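Local coordinates for protein putative acetyltransferase Ta0821 (Thermoplasma acidophilum DSM 1728, PDB 3C26) that probably acts as an acyltransferase of the GNAT family, transferring acyl groups other than amino-acyl groups, at residues Y149-G154 with I239-R244; V143-I148 with A256-V261. All blocks are in the same frame, centred on the assembly; numbering follows the deposited sequence.

Contact 1. Residues Y149-G154 with I239-R244; sequences YTFQGG and ITFYVR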
loop_
_atom_site.group_PDB
_atom_site.type_symbol
_atom_site.label_atom_id
_atom_site.label_comp_id
_atom_site.label_asym_id
_atom_site.label_seq_id
_atom_site.Cartn_x
_atom_site.Cartn_y
_atom_site.Cartn_z
ATOM N N TYR A 149 1.878 -2.171 -10.543
ATOM C CA TYR A 149 2.236 -3.594 -10.379
ATOM C C TYR A 149 3.714 -3.720 -10.395
ATOM O O TYR A 149 4.347 -3.403 -11.391
ATOM C CB TYR A 149 1.667 -4.442 -11.531
ATOM C CG TYR A 149 0.199 -4.231 -11.715
ATOM C CD1 TYR A 149 -0.278 -3.120 -12.399
ATOM C CD2 TYR A 149 -0.730 -5.102 -11.125
ATOM C CE1 TYR A 149 -1.654 -2.887 -12.534
ATOM C CE2 TYR A 149 -2.066 -4.874 -11.242
ATOM C CZ TYR A 149 -2.530 -3.770 -11.976
ATOM O OH TYR A 149 -3.892 -3.544 -12.078
ATOM N N THR A 150 4.275 -4.165 -9.276
ATOM C CA THR A 150 5.711 -4.281 -9.131
ATOM C C THR A 150 6.121 -5.729 -9.102
ATOM O O THR A 150 5.536 -6.553 -8.412
ATOM C CB THR A 150 6.286 -3.554 -7.867
ATOM O OG1 THR A 150 5.916 -2.169 -7.840
ATOM C CG2 THR A 150 7.812 -3.609 -7.862
ATOM N N PHE A 151 7.162 -6.014 -9.870
ATOM C CA PHE A 151 7.677 -7.363 -10.050
ATOM C C PHE A 151 9.137 -7.446 -9.742
ATOM O O PHE A 151 9.901 -6.478 -9.853
ATOM C CB PHE A 151 7.418 -7.862 -11.479
ATOM C CG PHE A 151 5.965 -8.091 -11.770
ATOM C CD1 PHE A 151 5.383 -9.302 -11.497
ATOM C CD2 PHE A 151 5.167 -7.062 -12.244
ATOM C CE1 PHE A 151 4.022 -9.497 -11.706
ATOM C CE2 PHE A 151 3.784 -7.245 -12.454
ATOM C CZ PHE A 151 3.226 -8.452 -12.197
ATOM N N GLN A 152 9.527 -8.625 -9.313
ATOM C CA GLN A 152 10.928 -8.850 -9.052
ATOM C C GLN A 152 11.379 -9.678 -10.177
ATOM O O GLN A 152 11.135 -10.884 -10.228
ATOM C CB GLN A 152 11.270 -9.429 -7.681
ATOM C CG GLN A 152 10.320 -10.397 -7.078
ATOM C CD GLN A 152 10.594 -10.569 -5.586
ATOM O OE1 GLN A 152 11.238 -9.735 -4.970
ATOM N NE2 GLN A 152 10.081 -11.626 -5.011
ATOM N N GLY A 153 11.946 -8.917 -11.122
ATOM C CA GLY A 153 12.499 -9.381 -12.401
ATOM C C GLY A 153 13.793 -10.158 -12.214
ATOM O O GLY A 153 14.799 -9.652 -11.652
ATOM N N GLY A 154 13.756 -11.390 -12.721
ATOM C CA GLY A 154 14.845 -12.345 -12.554
ATOM C C GLY A 154 15.746 -12.691 -13.724
ATOM O O GLY A 154 16.960 -12.819 -13.543
ATOM N N ILE A 239 10.982 -4.307 -11.915
ATOM C CA ILE A 239 10.088 -4.081 -13.067
ATOM C C ILE A 239 8.725 -3.638 -12.578
ATOM O O ILE A 239 8.024 -4.381 -11.884
ATOM C CB ILE A 239 9.916 -5.330 -13.998
ATOM C CG1 ILE A 239 11.267 -5.924 -14.357
ATOM C CG2 ILE A 239 9.179 -4.947 -15.278
ATOM C CD1 ILE A 239 12.274 -4.895 -14.897
ATOM N N THR A 240 8.360 -2.418 -12.963
ATOM C CA THR A 240 7.116 -1.771 -12.524
ATOM C C THR A 240 6.270 -1.312 -13.707
ATOM O O THR A 240 6.713 -0.553 -14.610
ATOM C CB THR A 240 7.385 -0.521 -11.600
ATOM O OG1 THR A 240 8.409 -0.812 -10.605
ATOM C CG2 THR A 240 6.094 -0.025 -10.904
ATOM N N PHE A 241 5.036 -1.794 -13.669
ATOM C CA PHE A 241 4.030 -1.442 -14.654
ATOM C C PHE A 241 3.036 -0.528 -14.039
ATOM O O PHE A 241 2.483 -0.808 -12.982
ATOM C CB PHE A 241 3.276 -2.664 -15.154
ATOM C CG PHE A 241 4.150 -3.690 -15.809
ATOM C CD1 PHE A 241 4.821 -4.629 -15.036
ATOM C CD2 PHE A 241 4.325 -3.716 -17.192
ATOM C CE1 PHE A 241 5.620 -5.571 -15.613
ATOM C CE2 PHE A 241 5.139 -4.680 -17.773
ATOM C CZ PHE A 241 5.770 -5.603 -16.995
ATOM N N TYR A 242 2.839 0.586 -14.748
ATOM C CA TYR A 242 1.793 1.556 -14.451
ATOM C C TYR A 242 0.786 1.350 -15.552
ATOM O O TYR A 242 1.050 1.645 -16.703
ATOM C CB TYR A 242 2.353 2.958 -14.455
ATOM C CG TYR A 242 3.403 3.229 -13.388
ATOM C CD1 TYR A 242 4.741 2.937 -13.590
ATOM C CD2 TYR A 242 3.048 3.819 -12.210
ATOM C CE1 TYR A 242 5.676 3.231 -12.650
ATOM C CE2 TYR A 242 3.981 4.133 -11.251
ATOM C CZ TYR A 242 5.294 3.825 -11.463
ATOM O OH TYR A 242 6.196 4.092 -10.459
ATOM N N VAL A 243 -0.351 0.784 -15.189
ATOM C CA VAL A 243 -1.353 0.332 -16.160
ATOM C C VAL A 243 -2.630 1.137 -16.090
ATOM O O VAL A 243 -3.152 1.367 -15.039
ATOM C CB VAL A 243 -1.666 -1.177 -15.978
ATOM C CG1 VAL A 243 -2.607 -1.680 -17.069
ATOM C CG2 VAL A 243 -0.389 -2.003 -16.015
ATOM N N ARG A 244 -3.085 1.611 -17.246
ATOM C CA ARG A 244 -4.260 2.434 -17.285
ATOM C C ARG A 244 -5.427 1.670 -16.663
ATOM O O ARG A 244 -5.655 0.507 -16.953
ATOM C CB ARG A 244 -4.578 2.931 -18.712
ATOM C CG ARG A 244 -5.728 3.980 -18.719
ATOM C CD ARG A 244 -6.284 4.211 -20.095
ATOM N NE ARG A 244 -5.312 4.696 -21.070
ATOM C CZ ARG A 244 -5.013 5.969 -21.309
ATOM N NH1 ARG A 244 -5.538 6.939 -20.613
ATOM N NH2 ARG A 244 -4.143 6.254 -22.250
#
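Tyr149 pairs with Phe241, and Phe151 with Ile239, as hydrogen-bonded pairs of an antiparallel beta ladder whose short strand axes run at 160°, 4.7 Å apart. The Phe151 N to Ile239 O bond is the shortest of the four backbone bonds at 2.7 Å, while the return bond, Ile239 N to Phe151 O, is longer at 3.2 Å. Between these pairs lies the non-hydrogen-bonded pair Thr150 and Thr240, whose side chains run side by side on one face, Thr150 OG1 lying 3.7 Å from Thr240 CG2.

The aromatic rings lie on the other face. Phe151 and Phe241 set their planes at 84° with centroids 5.7 Å apart, an oblique pairing that brings CD2 and CE2 of Phe151 to CD1 and CE1 of Phe241, CD2 to CE1 at 3.7 Å. With CG of Tyr149 turned anti to its carbonyl carbon (chi1 -53°), the ring reaches along the strand to Val243.

Helix 225-232 covers Phe151 and Phe241 through Phe228 and Ile229, and Thr150 and Gln152 make backbone hydrogen bonds to the second subunit. The Tyr149 ring crosses Val243 at about a right angle, its CD1 and CE1 each 3.8 Å from the valine CG2.

Contact 2. Residues V143-I148 with A256-V261; sequences VEEYPI and ASSLTV. With EDO (1,2-ethanediol), chain H; EDO (1,2-ethanediol), chain F.
Ser258 OG donates to Glu145 OE2 across the strands in a very short hydrogen bond of 2.5 Å. Glu145 CG stands opposite the backbone N (chi1 152°) and the chain beyond it is extended, which carries the carboxylate past its own cross-strand neighbour Thr260 to Ser258, two residues from it and on the same face. The same OE2 takes a second, weak bond from O1 of an ethanediol, probably left from the crystallisation liquor. A lysine at Glu145 would probably leave Ser258 OG without its acceptor and place a second positive charge close to Lys245, which packs against the glutamate. Glu144 turns back instead: its chain bends at chi2, and OE1 accepts Glu145 N through the anti lone pair at 2.9 Å.

The backbones form an antiparallel ladder, interrupted at one end by a classic beta bulge, where Val143 and Glu144 both face Val261. Val261 O receives Val143 N at 2.6 Å and, weakly, Glu144 N at 3.3 Å. Further along, Leu259 N meets Tyr146 O almost straight at the hydrogen (176°) but from 53° above the carbonyl plane, off the lone pairs. Where Ile148 N bonds to Ser257 O, a water continues the link, donating to Ile148 O and accepting from Ser257 N.

Van der Waals contacts follow the ladder. Val143 CG2 lies 3.8 Å from Val261 CG1, and Ser258 CB sits 3.6 Å from Pro147 CA, the closely spaced non-hydrogen-bonded pair. Tyr146 and Leu259 share the opposite face from Glu145; the tyrosine hydroxyl is bonded to Asn220 and its ring meets Phe176 edge-to-face. Ile148 CD1 reaches across to Ser257 OG at 3.9 Å.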
loop_
_atom_site.group_PDB
_atom_site.type_symbol
_atom_site.label_atom_id
_atom_site.label_comp_id
_atom_site.label_asym_id
_atom_site.label_seq_id
_atom_site.Cartn_x
_atom_site.Cartn_y
_atom_site.Cartn_z
ATOM N N VAL A 143 -8.563 12.877 -13.441
ATOM C CA VAL A 143 -8.997 12.572 -14.809
ATOM C C VAL A 143 -8.575 11.180 -15.264
ATOM O O VAL A 143 -9.115 10.620 -16.229
ATOM C CB VAL A 143 -8.469 13.653 -15.843
ATOM C CG1 VAL A 143 -9.024 15.046 -15.532
ATOM C CG2 VAL A 143 -6.923 13.699 -15.884
ATOM N N GLU A 144 -7.577 10.623 -14.601
ATOM C CA GLU A 144 -7.141 9.274 -14.945
ATOM C C GLU A 144 -6.429 8.574 -13.789
ATOM O O GLU A 144 -6.012 9.202 -12.809
ATOM C CB GLU A 144 -6.297 9.306 -16.249
ATOM C CG GLU A 144 -5.932 7.928 -16.932
ATOM C CD GLU A 144 -7.095 6.982 -17.198
ATOM O OE1 GLU A 144 -7.566 6.249 -16.285
ATOM O OE2 GLU A 144 -7.586 6.988 -18.345
ATOM N N GLU A 145 -6.254 7.265 -13.928
ATOM C CA GLU A 145 -5.579 6.511 -12.879
ATOM C C GLU A 145 -4.855 5.299 -13.448
ATOM O O GLU A 145 -5.381 4.617 -14.336
ATOM C CB GLU A 145 -6.651 6.128 -11.830
ATOM C CG GLU A 145 -6.426 4.907 -11.063
ATOM C CD GLU A 145 -7.349 4.813 -9.862
ATOM O OE1 GLU A 145 -8.594 4.763 -10.014
ATOM O OE2 GLU A 145 -6.821 4.800 -8.761
ATOM N N TYR A 146 -3.639 5.063 -12.938
ATOM C CA TYR A 146 -2.757 3.954 -13.364
ATOM C C TYR A 146 -2.349 3.059 -12.198
ATOM O O TYR A 146 -1.335 3.318 -11.535
ATOM C CB TYR A 146 -1.458 4.453 -14.041
ATOM C CG TYR A 146 -1.663 5.016 -15.416
ATOM C CD1 TYR A 146 -2.373 6.198 -15.601
ATOM C CD2 TYR A 146 -1.156 4.378 -16.538
ATOM C CE1 TYR A 146 -2.599 6.716 -16.877
ATOM C CE2 TYR A 146 -1.364 4.895 -17.827
ATOM C CZ TYR A 146 -2.084 6.060 -17.980
ATOM O OH TYR A 146 -2.275 6.571 -19.224
ATOM N N PRO A 147 -3.125 1.991 -11.941
ATOM C CA PRO A 147 -2.740 1.028 -10.927
ATOM C C PRO A 147 -1.314 0.543 -11.153
ATOM O O PRO A 147 -0.873 0.420 -12.283
ATOM C CB PRO A 147 -3.736 -0.112 -11.131
ATOM C CG PRO A 147 -4.860 0.457 -11.714
ATOM C CD PRO A 147 -4.426 1.651 -12.533
ATOM N N ILE A 148 -0.606 0.303 -10.053
ATOM C CA ILE A 148 0.834 -0.031 -10.065
ATOM C C ILE A 148 1.120 -1.486 -9.704
ATOM O O ILE A 148 0.671 -1.959 -8.693
ATOM C CB ILE A 148 1.564 0.822 -9.040
ATOM C CG1 ILE A 148 1.449 2.332 -9.360
ATOM C CG2 ILE A 148 3.046 0.411 -8.980
ATOM C CD1 ILE A 148 1.961 3.277 -8.223
ATOM N N ALA A 256 -2.438 -2.521 -4.748
ATOM C CA ALA A 256 -2.692 -1.827 -3.510
ATOM C C ALA A 256 -2.709 -0.339 -3.760
ATOM O O ALA A 256 -3.320 0.420 -3.015
ATOM C CB ALA A 256 -1.646 -2.158 -2.491
ATOM N N SER A 257 -2.104 0.082 -4.847
ATOM C CA SER A 257 -2.084 1.489 -5.104
ATOM C C SER A 257 -1.990 1.846 -6.564
ATOM O O SER A 257 -1.784 1.008 -7.412
ATOM C CB SER A 257 -0.927 2.142 -4.341
ATOM O OG SER A 257 0.313 1.861 -4.965
ATOM N N SER A 258 -2.165 3.127 -6.807
ATOM C CA SER A 258 -2.168 3.670 -8.156
ATOM C C SER A 258 -1.536 5.057 -8.274
ATOM O O SER A 258 -1.339 5.786 -7.287
ATOM C CB SER A 258 -3.592 3.704 -8.743
ATOM O OG SER A 258 -4.410 4.757 -8.258
ATOM N N LEU A 259 -1.152 5.354 -9.501
ATOM C CA LEU A 259 -0.699 6.700 -9.876
ATOM C C LEU A 259 -1.856 7.423 -10.545
ATOM O O LEU A 259 -2.284 7.095 -11.645
ATOM C CB LEU A 259 0.513 6.685 -10.808
ATOM C CG LEU A 259 1.139 8.078 -10.995
ATOM C CD1 LEU A 259 1.744 8.545 -9.665
ATOM C CD2 LEU A 259 2.181 8.067 -12.094
ATOM N N THR A 260 -2.336 8.443 -9.871
ATOM C CA THR A 260 -3.487 9.184 -10.333
ATOM C C THR A 260 -3.075 10.461 -11.001
ATOM O O THR A 260 -2.043 11.042 -10.654
ATOM C CB THR A 260 -4.452 9.508 -9.136
ATOM O OG1 THR A 260 -3.870 10.491 -8.269
ATOM C CG2 THR A 260 -4.805 8.226 -8.328
ATOM N N VAL A 261 -3.897 10.858 -11.974
ATOM C CA VAL A 261 -3.739 12.110 -12.740
ATOM C C VAL A 261 -4.873 13.103 -12.470
ATOM O O VAL A 261 -6.062 12.831 -12.638
ATOM C CB VAL A 261 -3.603 11.846 -14.294
ATOM C CG1 VAL A 261 -3.293 13.146 -15.077
ATOM C CG2 VAL A 261 -2.586 10.781 -14.547
HETATM C C1 EDO H . -3.868 2.292 -0.720
HETATM O O1 EDO H . -2.492 1.982 -0.996
HETATM C C2 EDO H . -4.200 3.667 -1.267
HETATM O O2 EDO H . -4.208 3.464 -2.663
HETATM C C1 EDO F . -6.998 0.657 -7.871
HETATM O O1 EDO F . -7.154 1.721 -8.833
HETATM C C2 EDO F . -5.746 0.815 -7.001
HETATM O O2 EDO F . -6.042 1.546 -5.803
HETATM O O HOH W 1 0.136 -1.238 -6.029
#

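Both contacts use strand 141-153, which continues from contact 2 into contact 1 and pairs with 258-265 along one edge and 237-243 along the other; their centres lie 13 Å apart. In chain order contact 1 is nested inside the loop that contact 2 closes. The two meet directly where Val243 N approaches Pro147 O at 3.0 Å, a probable backbone hydrogen bond, and where Arg244 NH1 forms a salt bridge with Glu144 OE2 at 3.1 Å. Arg244 N also packs 3.4 Å from Tyr146 CD2. The ethanediols lie at contact 2 and, as probable crystallisation components, do not by themselves locate a substrate pocket.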